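Local atomic coordinates of polyhomeotic-proximal chromatin protein (Drosophila melanogaster, PDB entry 1KW4), a protein that helps maintain the transcriptionally repressed state of homeotic genes as a Polycomb group component of the PRC1 complex, the part described here being its SAM domain. Residues A[23-26]-A[27-31]; A[37-41]-A[42-46]. The protein carries 1 engineered substitution. All blocks are in the same frame, centred on the assembly; numbering follows the deposited sequence.

Both contacts lie where a helix of the all-helical SAM domain gives way to a loop, and they come in series along the chain. Contact 1 closes helix 19-27 and opens the loop that leads to helix 36-41; contact 2 ends that second helix and runs into the start of helix 46-51. Their centres are about 12 Å apart, and the two helices pack on each other, I26 CD1 meeting F39 CZ at 3.8 Å and S23 CB meeting I40 CG1 at 3.6 Å. Contact 1 sends F25 and I26, and contact 2 sends F39, into the core, while each loop carries the chain to the next element of this small bundle, a domain that forms helical polymers.

Contact 1. Residues A[23-26]-A[27-31]; sequences SNFI and RELPG
One face of the F25 ring is covered by L29, four residues further on, with CG of the leucine above that face. The closest approach is made by the methyl CD1, 4.0 Å from F25 CE2 and about as far from CZ, so the branch reaches the far end of the ring while the two side chains cross at a slant. F25 can offer that end because its CG stands anti to the backbone N (chi1 168°), which sets CG beside the carbonyl carbon and lets the ring extend to L29. Elsewhere the ring meets W17, their planes about 55° apart, as well as K74 and I78 of helix 65-78.

In the backbone beside this pair, helix 19-27 is running out. R27 N still donates to S23 O at 3.0 Å, and E28 N to N24 O at 3.2 Å, both in the i to i+4 pattern of an alpha helix. E28 N also makes a weak bond to F25 O. L29 N then turns to I26 O, only three residues back, at 3.1 Å; it sits above the carbonyl plane, 65° out of it, as the coil tightens. CG of E28 lies 3.3 Å from N24 O, the carbonyl that accepts its own N-H.

I26 leaves the backbone pointing away from 27-31, and its side chain packs on F39 and I71; L29 also touches I71. The chemistry therefore divides the work at this helix end: backbone bonds finish the helix, while F25, I26 and L29 supply apolar surface that joins it to helices 36-41 and 65-78.

Contact 2. Residues A[37-41]-A[42-46]; sequences DDFIQ and QEIDG
A Schellman motif closes helix 36-41 here, with F39 and I44 forming the apolar contact across it. The chain reverses its twist at E43, whose phi is positive (51°), and two backbone bonds return to the last turn. E43 N donates to I40 O at 3.0 Å, approaching from above the carbonyl plane. I44 N reaches five residues back to F39 O at 3.1 Å, and this bond is almost straight, with an N-H...O angle of 177°. One step earlier Q42 N makes the ordinary helical bond to D38 O.

The 39-to-44 bond brings the two side chains together. CB of I44 lies 3.8 Å from F39 CD2, and CG1 and CG2 both come to 3.9 Å from that carbon, the side chains meeting obliquely. With CG1 beside the backbone N (chi1 -55°) and CG2 beside the carbonyl carbon, both branches of I44 can touch F39. CG1 also rests 3.7 Å from F39 O, helping to cover the carbonyl that accepts the I44 N-H. The phenylalanine is buried, its ring continuing onto V22 and I26 of helix 19-27 and onto L52, M61 and M63. Replacing I44 by an alanine keeps CB but removes CG1, CG2 and CD1, which would probably open a gap beside F39 CD2 and leave F39 O less covered.

Beyond I44 the chain enters helix 46-51, where D45 takes the N-cap position and its OD1 accepts from A48 N. On the exposed flank, Q41 and Q42 lie side by side and point the same way. A water links their amides: it donates to Q41 OE1 at a short 2.5 Å, accepts weakly from Q42 NE2 and donates weakly to D38 OD1 at 3.4 Å.

Contact 1. Residues A[23-26]-A[27-31]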
loop_
_atom_site.group_PDB
_atom_site.type_symbol
_atom_site.label_atom_id
_atom_site.label_comp_id
_atom_site.label_asym_id
_atom_site.label_seq_id
_atom_site.Cartn_x
_atom_site.Cartn_y
_atom_site.Cartn_z
ATOM N N SER A 23 -4.803 -4.180 -3.219
ATOM C CA SER A 23 -4.579 -3.734 -4.596
ATOM C C SER A 23 -5.626 -2.701 -5.026
ATOM O O SER A 23 -5.330 -1.780 -5.790
ATOM C CB SER A 23 -4.580 -4.932 -5.564
ATOM O OG SER A 23 -5.885 -5.436 -5.779
ATOM N N ASN A 24 -6.852 -2.849 -4.536
ATOM C CA ASN A 24 -7.906 -1.897 -4.871
ATOM C C ASN A 24 -7.676 -0.566 -4.146
ATOM O O ASN A 24 -7.964 0.508 -4.684
ATOM C CB ASN A 24 -9.277 -2.485 -4.519
ATOM C CG ASN A 24 -9.762 -3.482 -5.562
ATOM O OD1 ASN A 24 -9.928 -3.133 -6.731
ATOM N ND2 ASN A 24 -9.985 -4.724 -5.147
ATOM N N PHE A 25 -7.153 -0.649 -2.927
ATOM C CA PHE A 25 -6.836 0.531 -2.123
ATOM C C PHE A 25 -5.758 1.354 -2.845
ATOM O O PHE A 25 -5.874 2.578 -2.975
ATOM C CB PHE A 25 -6.341 0.078 -0.739
ATOM C CG PHE A 25 -5.718 1.177 0.091
ATOM C CD1 PHE A 25 -6.501 2.182 0.652
ATOM C CD2 PHE A 25 -4.346 1.177 0.340
ATOM C CE1 PHE A 25 -5.928 3.172 1.452
ATOM C CE2 PHE A 25 -3.761 2.163 1.139
ATOM C CZ PHE A 25 -4.558 3.162 1.698
ATOM N N ILE A 26 -4.719 0.677 -3.330
ATOM C CA ILE A 26 -3.628 1.344 -4.044
ATOM C C ILE A 26 -4.131 1.941 -5.368
ATOM O O ILE A 26 -3.774 3.066 -5.731
ATOM C CB ILE A 26 -2.455 0.346 -4.308
ATOM C CG1 ILE A 26 -1.852 -0.120 -2.972
ATOM C CG2 ILE A 26 -1.375 0.995 -5.173
ATOM C CD1 ILE A 26 -1.308 1.017 -2.081
ATOM N N ARG A 27 -4.975 1.196 -6.079
ATOM C CA ARG A 27 -5.523 1.653 -7.355
ATOM C C ARG A 27 -6.249 2.992 -7.242
ATOM O O ARG A 27 -6.199 3.813 -8.165
ATOM C CB ARG A 27 -6.500 0.609 -7.916
ATOM C CG ARG A 27 -7.252 1.056 -9.172
ATOM C CD ARG A 27 -6.334 1.151 -10.378
ATOM N NE ARG A 27 -7.050 1.569 -11.586
ATOM C CZ ARG A 27 -7.476 2.809 -11.820
ATOM N NH1 ARG A 27 -7.260 3.771 -10.931
ATOM N NH2 ARG A 27 -8.116 3.090 -12.949
ATOM N N GLU A 28 -6.910 3.214 -6.111
ATOM C CA GLU A 28 -7.675 4.437 -5.891
ATOM C C GLU A 28 -6.921 5.608 -5.261
ATOM O O GLU A 28 -7.478 6.699 -5.127
ATOM C CB GLU A 28 -8.919 4.110 -5.062
ATOM C CG GLU A 28 -9.803 3.063 -5.720
ATOM C CD GLU A 28 -10.988 2.665 -4.864
ATOM O OE1 GLU A 28 -10.771 2.196 -3.723
ATOM O OE2 GLU A 28 -12.136 2.819 -5.335
ATOM N N LEU A 29 -5.668 5.391 -4.870
ATOM C CA LEU A 29 -4.860 6.463 -4.286
ATOM C C LEU A 29 -4.253 7.299 -5.406
ATOM O O LEU A 29 -3.550 6.779 -6.268
ATOM C CB LEU A 29 -3.735 5.896 -3.415
ATOM C CG LEU A 29 -3.998 5.734 -1.920
ATOM C CD1 LEU A 29 -2.736 5.220 -1.234
ATOM C CD2 LEU A 29 -4.414 7.073 -1.322
ATOM N N PRO A 30 -4.504 8.616 -5.398
ATOM C CA PRO A 30 -3.967 9.496 -6.440
ATOM C C PRO A 30 -2.474 9.342 -6.727
ATOM O O PRO A 30 -1.639 9.473 -5.833
ATOM C CB PRO A 30 -4.332 10.894 -5.932
ATOM C CG PRO A 30 -4.369 10.718 -4.439
ATOM C CD PRO A 30 -5.093 9.401 -4.300
ATOM N N GLY A 31 -2.155 9.050 -7.985
ATOM C CA GLY A 31 -0.771 8.894 -8.399
ATOM C C GLY A 31 -0.081 7.580 -8.074
ATOM O O GLY A 31 1.126 7.449 -8.287
#

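Contact 2. Residues A[37-41]-A[42-46]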
loop_
_atom_site.group_PDB
_atom_site.type_symbol
_atom_site.label_atom_id
_atom_site.label_comp_id
_atom_site.label_asym_id
_atom_site.label_seq_id
_atom_site.Cartn_x
_atom_site.Cartn_y
_atom_site.Cartn_z
ATOM N N ASP A 37 0.246 -3.689 -9.728
ATOM C CA ASP A 37 0.795 -5.017 -9.997
ATOM C C ASP A 37 1.925 -5.411 -9.050
ATOM O O ASP A 37 2.084 -6.590 -8.733
ATOM C CB ASP A 37 1.274 -5.124 -11.450
ATOM C CG ASP A 37 0.128 -5.081 -12.446
ATOM O OD1 ASP A 37 -1.019 -5.385 -12.050
ATOM O OD2 ASP A 37 0.378 -4.758 -13.629
ATOM N N ASP A 38 2.709 -4.435 -8.601
ATOM C CA ASP A 38 3.807 -4.713 -7.678
ATOM C C ASP A 38 3.271 -5.196 -6.332
ATOM O O ASP A 38 3.820 -6.128 -5.738
ATOM C CB ASP A 38 4.673 -3.468 -7.471
ATOM C CG ASP A 38 5.351 -3.013 -8.746
ATOM O OD1 ASP A 38 5.920 -3.875 -9.453
ATOM O OD2 ASP A 38 5.322 -1.799 -9.040
ATOM N N PHE A 39 2.204 -4.567 -5.845
ATOM C CA PHE A 39 1.620 -4.982 -4.572
ATOM C C PHE A 39 1.064 -6.402 -4.673
ATOM O O PHE A 39 1.205 -7.205 -3.745
ATOM C CB PHE A 39 0.515 -4.006 -4.128
ATOM C CG PHE A 39 1.039 -2.801 -3.395
ATOM C CD1 PHE A 39 1.601 -1.731 -4.087
ATOM C CD2 PHE A 39 1.032 -2.769 -2.003
ATOM C CE1 PHE A 39 2.155 -0.647 -3.401
ATOM C CE2 PHE A 39 1.584 -1.692 -1.306
ATOM C CZ PHE A 39 2.147 -0.630 -2.006
ATOM N N ILE A 40 0.442 -6.722 -5.805
ATOM C CA ILE A 40 -0.112 -8.057 -5.994
ATOM C C ILE A 40 1.018 -9.082 -6.075
ATOM O O ILE A 40 0.959 -10.134 -5.429
ATOM C CB ILE A 40 -0.979 -8.128 -7.277
ATOM C CG1 ILE A 40 -2.221 -7.250 -7.107
ATOM C CG2 ILE A 40 -1.404 -9.576 -7.553
ATOM C CD1 ILE A 40 -3.042 -7.083 -8.386
ATOM N N GLN A 41 2.051 -8.765 -6.853
ATOM C CA GLN A 41 3.193 -9.665 -7.020
ATOM C C GLN A 41 3.928 -9.945 -5.708
ATOM O O GLN A 41 4.409 -11.056 -5.488
ATOM C CB GLN A 41 4.175 -9.090 -8.047
ATOM C CG GLN A 41 5.411 -9.954 -8.271
ATOM C CD GLN A 41 6.372 -9.355 -9.279
ATOM O OE1 GLN A 41 6.877 -8.247 -9.092
ATOM N NE2 GLN A 41 6.632 -10.089 -10.357
ATOM N N GLN A 42 4.017 -8.944 -4.836
ATOM C CA GLN A 42 4.701 -9.125 -3.560
ATOM C C GLN A 42 3.765 -9.648 -2.468
ATOM O O GLN A 42 4.169 -9.774 -1.307
ATOM C CB GLN A 42 5.348 -7.813 -3.109
ATOM C CG GLN A 42 6.495 -7.346 -3.999
ATOM C CD GLN A 42 7.600 -8.384 -4.119
ATOM O OE1 GLN A 42 8.115 -8.878 -3.116
ATOM N NE2 GLN A 42 7.969 -8.716 -5.351
ATOM N N GLU A 43 2.529 -9.951 -2.855
ATOM C CA GLU A 43 1.502 -10.482 -1.956
ATOM C C GLU A 43 1.332 -9.665 -0.678
ATOM O O GLU A 43 1.356 -10.198 0.437
ATOM C CB GLU A 43 1.817 -11.946 -1.618
ATOM C CG GLU A 43 2.044 -12.789 -2.864
ATOM C CD GLU A 43 2.341 -14.243 -2.556
ATOM O OE1 GLU A 43 3.175 -14.509 -1.666
ATOM O OE2 GLU A 43 1.749 -15.122 -3.220
ATOM N N ILE A 44 1.146 -8.363 -0.855
ATOM C CA ILE A 44 0.957 -7.461 0.271
ATOM C C ILE A 44 -0.516 -7.459 0.696
ATOM O O ILE A 44 -1.373 -6.940 -0.029
ATOM C CB ILE A 44 1.347 -5.999 -0.106
ATOM C CG1 ILE A 44 2.785 -5.939 -0.648
ATOM C CG2 ILE A 44 1.160 -5.078 1.104
ATOM C CD1 ILE A 44 3.867 -6.237 0.361
ATOM N N ASP A 45 -0.820 -8.059 1.846
ATOM C CA ASP A 45 -2.186 -8.042 2.363
ATOM C C ASP A 45 -2.220 -6.973 3.457
ATOM O O ASP A 45 -1.231 -6.269 3.651
ATOM C CB ASP A 45 -2.618 -9.414 2.914
ATOM C CG ASP A 45 -1.737 -9.911 4.050
ATOM O OD1 ASP A 45 -0.819 -9.188 4.486
ATOM O OD2 ASP A 45 -1.981 -11.050 4.510
ATOM N N GLY A 46 -3.347 -6.841 4.154
ATOM C CA GLY A 46 -3.468 -5.824 5.190
ATOM C C GLY A 46 -2.430 -5.864 6.299
ATOM O O GLY A 46 -1.903 -4.824 6.707
HETATM O O HOH W 1 7.187 -6.337 -7.558
#